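Local coordinates for DUF1076 domain-containing protein (Salmonella typhi, PDB 6IAI) that acts as a type III secretion effector and E3/E4 ubiquitin ligase that binds diubiquitin, its N-terminal part being the piece seen in this structure, at residues A[44-47]-A[48-52]; A[76-79]-A[80-83]. One frame throughout, in Å; residues are numbered along the deposited sequence.

Contact 1 (44-47 with 48-52) and contact 2 (76-79 with 80-83) are both local, but they belong to different levels of the fold. Contact 1 lies within helix 41-53 and is partly buried: main-chain bonds run along the helix, aliphatic side chains face the sheet, and a salt bridge occupies a more exposed flank. Contact 2 is a surface turn between strands 66-71 and 83-85, held by a carboxylate, a hydroxyl and backbone groups with no charge pair between its two segments. Their centres are about 12 Å apart, and they meet where Arg48 CG packs 3.7 Å from Phe82 CZ, so the end of the loop is laid against the helix.

Contact 1: residues A[44-47]-A[48-52]; sequences LELI and RDTAI
The guanidinium of Arg48 has Leu44 CB over one face, 3.6 Å above its plane and offset toward the rim, while the Glu45 carboxylate lies at its edge. Arg48 NE donates to Glu45 OE2 at 3.1 Å, close to the guanidinium plane but from above that of the carboxylate; the two planes stand 40° apart. A second bond, from Arg48 NH2 to the same oxygen, is weak. A bend at chi3 (-92°) turns the arginine head back over Leu44, and its NH1 is held by the main-chain oxygen of Leu112 on helix 91-113. The like-charged Glu45 OE1 and Asp49 OD1 lie 3.2 Å apart, which the positive Arg48 nearby may partly offset. All this decorates helix 41-53, the crossover of a beta-alpha-beta unit between parallel strands 22-25 and 59-63. Ile47 with its apolar bulk and Ala51 with its small size, one turn apart, suit its buried side against Val70 of strand 66-71; Ala51 N bonds to Ile47 O at 2.9 Å. Buried Thr50 satisfies its hydroxyl within the helix: with OG1 beside its own backbone N (chi1 -50°), it donates to Leu46 O at 2.7 Å, from the opposite face of that carbonyl to Thr50 N.

Contact 2: residues A[76-79]-A[80-83]; sequences EGDN and NTFK
Asp78 and Thr81 cross at a slant; the methyl and hydroxyl of Thr81 take different partners, as do the CB and carboxylate of Asp78. The threonine methyl lies against the aspartate stem, CG2 of Thr81 being 3.7 Å from Asp78 CB, while its hydroxyl reaches back to the main chain: Thr81 OG1 donates to Asp78 O at 2.9 Å. With chi1 at 61°, OG1 sits between the threonine's own N and carbonyl carbon, which leaves CG2 beside the N and facing Asp78. The same hydroxyl accepts a bond from Val75 N, so a single small side chain ties two points of the loop.

The carboxylate of Asp78, its CG anti to the backbone N (chi1 -163°), turns forward to the next peptide but one. Asn80 N donates to Asp78 OD1 at 3.1 Å, on the anti side and out of the carboxylate plane, a rather bent bond of 137° that makes an Asx turn. Asn80 in turn centres an inverse gamma turn, whose closing bond from Thr81 N to Asn79 O, at 3.1 Å, is weak. Aspartate suits the first position because its short side chain reaches a nearby amide.

Beyond the turn the chain enters edge strand 83-85, where Lys83 pairs through its backbone with Ser71 and by salt bridge with Glu109 of helix 91-113; Asn80 rests on Ile52 near the end of helix 41-53.

Contact 1: residues A[44-47]-A[48-52]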
loop_
_atom_site.group_PDB
_atom_site.type_symbol
_atom_site.label_atom_id
_atom_site.label_comp_id
_atom_site.label_asym_id
_atom_site.label_seq_id
_atom_site.Cartn_x
_atom_site.Cartn_y
_atom_site.Cartn_z
ATOM N N LEU A 44 8.579 3.168 3.775
ATOM C CA LEU A 44 7.865 4.422 3.528
ATOM C C LEU A 44 8.556 5.266 2.456
ATOM O O LEU A 44 7.881 5.791 1.564
ATOM C CB LEU A 44 7.693 5.217 4.832
ATOM C CG LEU A 44 6.868 4.535 5.923
ATOM C CD1 LEU A 44 7.073 5.231 7.258
ATOM C CD2 LEU A 44 5.378 4.423 5.514
ATOM N N GLU A 45 9.894 5.311 2.475
ATOM C CA GLU A 45 10.655 6.057 1.464
ATOM C C GLU A 45 10.533 5.425 0.091
ATOM O O GLU A 45 10.332 6.144 -0.889
ATOM C CB GLU A 45 12.117 6.278 1.874
ATOM C CG GLU A 45 12.670 7.647 1.459
ATOM C CD GLU A 45 11.750 8.864 1.593
ATOM O OE1 GLU A 45 11.361 9.423 0.543
ATOM O OE2 GLU A 45 11.362 9.216 2.732
ATOM N N LEU A 46 10.540 4.084 0.027
ATOM C CA LEU A 46 10.328 3.377 -1.221
ATOM C C LEU A 46 8.909 3.686 -1.781
ATOM O O LEU A 46 8.785 3.963 -2.968
ATOM C CB LEU A 46 10.525 1.839 -1.041
ATOM C CG LEU A 46 10.249 0.977 -2.284
ATOM C CD1 LEU A 46 11.254 1.316 -3.437
ATOM C CD2 LEU A 46 10.208 -0.492 -1.922
ATOM N N ILE A 47 7.865 3.664 -0.932
ATOM C CA ILE A 47 6.496 3.974 -1.367
ATOM C C ILE A 47 6.407 5.407 -1.885
ATOM O O ILE A 47 5.928 5.611 -2.997
ATOM C CB ILE A 47 5.431 3.666 -0.286
ATOM C CG1 ILE A 47 5.470 2.172 0.129
ATOM C CG2 ILE A 47 4.020 4.088 -0.774
ATOM C CD1 ILE A 47 4.690 1.848 1.471
ATOM N N ARG A 48 6.945 6.381 -1.106
ATOM C CA ARG A 48 6.979 7.812 -1.434
ATOM C C ARG A 48 7.683 8.047 -2.757
ATOM O O ARG A 48 7.058 8.608 -3.664
ATOM C CB ARG A 48 7.633 8.634 -0.286
ATOM C CG ARG A 48 6.792 8.669 0.995
ATOM C CD ARG A 48 7.272 9.697 2.002
ATOM N NE ARG A 48 8.238 9.256 3.008
ATOM C CZ ARG A 48 7.996 9.025 4.293
ATOM N NH1 ARG A 48 6.791 9.204 4.789
ATOM N NH2 ARG A 48 8.975 8.657 5.097
ATOM N N ASP A 49 8.962 7.566 -2.900
ATOM C CA ASP A 49 9.750 7.709 -4.136
ATOM C C ASP A 49 9.052 7.106 -5.357
ATOM O O ASP A 49 9.027 7.732 -6.415
ATOM C CB ASP A 49 11.152 7.109 -3.990
ATOM C CG ASP A 49 12.096 7.838 -3.038
ATOM O OD1 ASP A 49 11.755 8.971 -2.598
ATOM O OD2 ASP A 49 13.189 7.282 -2.738
ATOM N N THR A 50 8.451 5.915 -5.208
ATOM C CA THR A 50 7.748 5.249 -6.312
ATOM C C THR A 50 6.507 6.037 -6.736
ATOM O O THR A 50 6.288 6.218 -7.939
ATOM C CB THR A 50 7.473 3.771 -5.979
ATOM O OG1 THR A 50 8.689 3.175 -5.531
ATOM C CG2 THR A 50 6.991 3.002 -7.163
ATOM N N ALA A 51 5.713 6.536 -5.755
ATOM C CA ALA A 51 4.523 7.341 -6.040
ATOM C C ALA A 51 4.943 8.651 -6.732
ATOM O O ALA A 51 4.341 9.023 -7.739
ATOM C CB ALA A 51 3.743 7.605 -4.760
ATOM N N ILE A 52 6.027 9.293 -6.247
ATOM C CA ILE A 52 6.566 10.509 -6.843
ATOM C C ILE A 52 6.929 10.279 -8.333
ATOM O O ILE A 52 6.458 11.027 -9.200
ATOM C CB ILE A 52 7.752 11.088 -6.011
ATOM C CG1 ILE A 52 7.243 11.723 -4.703
ATOM C CG2 ILE A 52 8.528 12.126 -6.845
ATOM C CD1 ILE A 52 8.267 11.815 -3.615
#

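Contact 2: residues A[76-79]-A[80-83]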
loop_
_atom_site.group_PDB
_atom_site.type_symbol
_atom_site.label_atom_id
_atom_site.label_comp_id
_atom_site.label_asym_id
_atom_site.label_seq_id
_atom_site.Cartn_x
_atom_site.Cartn_y
_atom_site.Cartn_z
ATOM N N GLU A 76 -2.806 20.304 -4.637
ATOM C CA GLU A 76 -2.060 21.196 -5.535
ATOM C C GLU A 76 -1.096 22.016 -4.688
ATOM O O GLU A 76 -1.389 22.290 -3.525
ATOM C CB GLU A 76 -3.023 22.153 -6.253
ATOM C CG GLU A 76 -4.092 21.453 -7.072
ATOM C CD GLU A 76 -3.648 20.919 -8.426
ATOM O OE1 GLU A 76 -2.512 21.228 -8.859
ATOM O OE2 GLU A 76 -4.472 20.237 -9.080
ATOM N N GLY A 77 0.048 22.367 -5.248
ATOM C CA GLY A 77 1.047 23.153 -4.540
ATOM C C GLY A 77 2.158 22.352 -3.906
ATOM O O GLY A 77 3.304 22.823 -3.834
ATOM N N ASP A 78 1.822 21.157 -3.389
ATOM C CA ASP A 78 2.784 20.277 -2.726
ATOM C C ASP A 78 2.687 18.858 -3.287
ATOM O O ASP A 78 1.713 18.149 -3.022
ATOM C CB ASP A 78 2.597 20.307 -1.198
ATOM C CG ASP A 78 3.783 19.764 -0.406
ATOM O OD1 ASP A 78 4.596 18.989 -0.985
ATOM O OD2 ASP A 78 3.905 20.114 0.788
ATOM N N ASN A 79 3.698 18.461 -4.080
ATOM C CA ASN A 79 3.768 17.154 -4.734
ATOM C C ASN A 79 4.057 16.029 -3.747
ATOM O O ASN A 79 3.642 14.901 -3.986
ATOM C CB ASN A 79 4.806 17.173 -5.866
ATOM C CG ASN A 79 4.378 17.937 -7.100
ATOM O OD1 ASN A 79 5.145 18.075 -8.054
ATOM N ND2 ASN A 79 3.160 18.468 -7.119
ATOM N N ASN A 80 4.730 16.348 -2.624
ATOM C CA ASN A 80 5.068 15.382 -1.583
ATOM C C ASN A 80 3.975 15.277 -0.526
ATOM O O ASN A 80 4.244 15.325 0.674
ATOM C CB ASN A 80 6.452 15.662 -0.979
ATOM C CG ASN A 80 7.560 15.734 -2.006
ATOM O OD1 ASN A 80 7.408 15.332 -3.172
ATOM N ND2 ASN A 80 8.695 16.294 -1.609
ATOM N N THR A 81 2.737 15.128 -0.996
ATOM C CA THR A 81 1.557 14.873 -0.189
ATOM C C THR A 81 1.039 13.566 -0.750
ATOM O O THR A 81 1.035 13.401 -1.963
ATOM C CB THR A 81 0.539 16.046 -0.221
ATOM O OG1 THR A 81 0.066 16.274 -1.552
ATOM C CG2 THR A 81 1.108 17.305 0.339
ATOM N N PHE A 82 0.673 12.612 0.120
ATOM C CA PHE A 82 0.251 11.280 -0.343
ATOM C C PHE A 82 -1.132 10.912 0.090
ATOM O O PHE A 82 -1.494 11.138 1.242
ATOM C CB PHE A 82 1.284 10.199 0.088
ATOM C CG PHE A 82 2.708 10.597 -0.232
ATOM C CD1 PHE A 82 3.444 11.387 0.652
ATOM C CD2 PHE A 82 3.293 10.241 -1.444
ATOM C CE1 PHE A 82 4.736 11.832 0.318
ATOM C CE2 PHE A 82 4.589 10.677 -1.772
ATOM C CZ PHE A 82 5.298 11.477 -0.892
ATOM N N LYS A 83 -1.891 10.326 -0.838
ATOM C CA LYS A 83 -3.248 9.836 -0.649
ATOM C C LYS A 83 -3.276 8.306 -0.764
ATOM O O LYS A 83 -2.681 7.734 -1.670
ATOM C CB LYS A 83 -4.212 10.452 -1.700
ATOM C CG LYS A 83 -5.681 10.453 -1.284
ATOM C CD LYS A 83 -5.997 11.496 -0.159
ATOM C CE LYS A 83 -7.212 11.136 0.683
ATOM N NZ LYS A 83 -7.141 11.720 2.059
#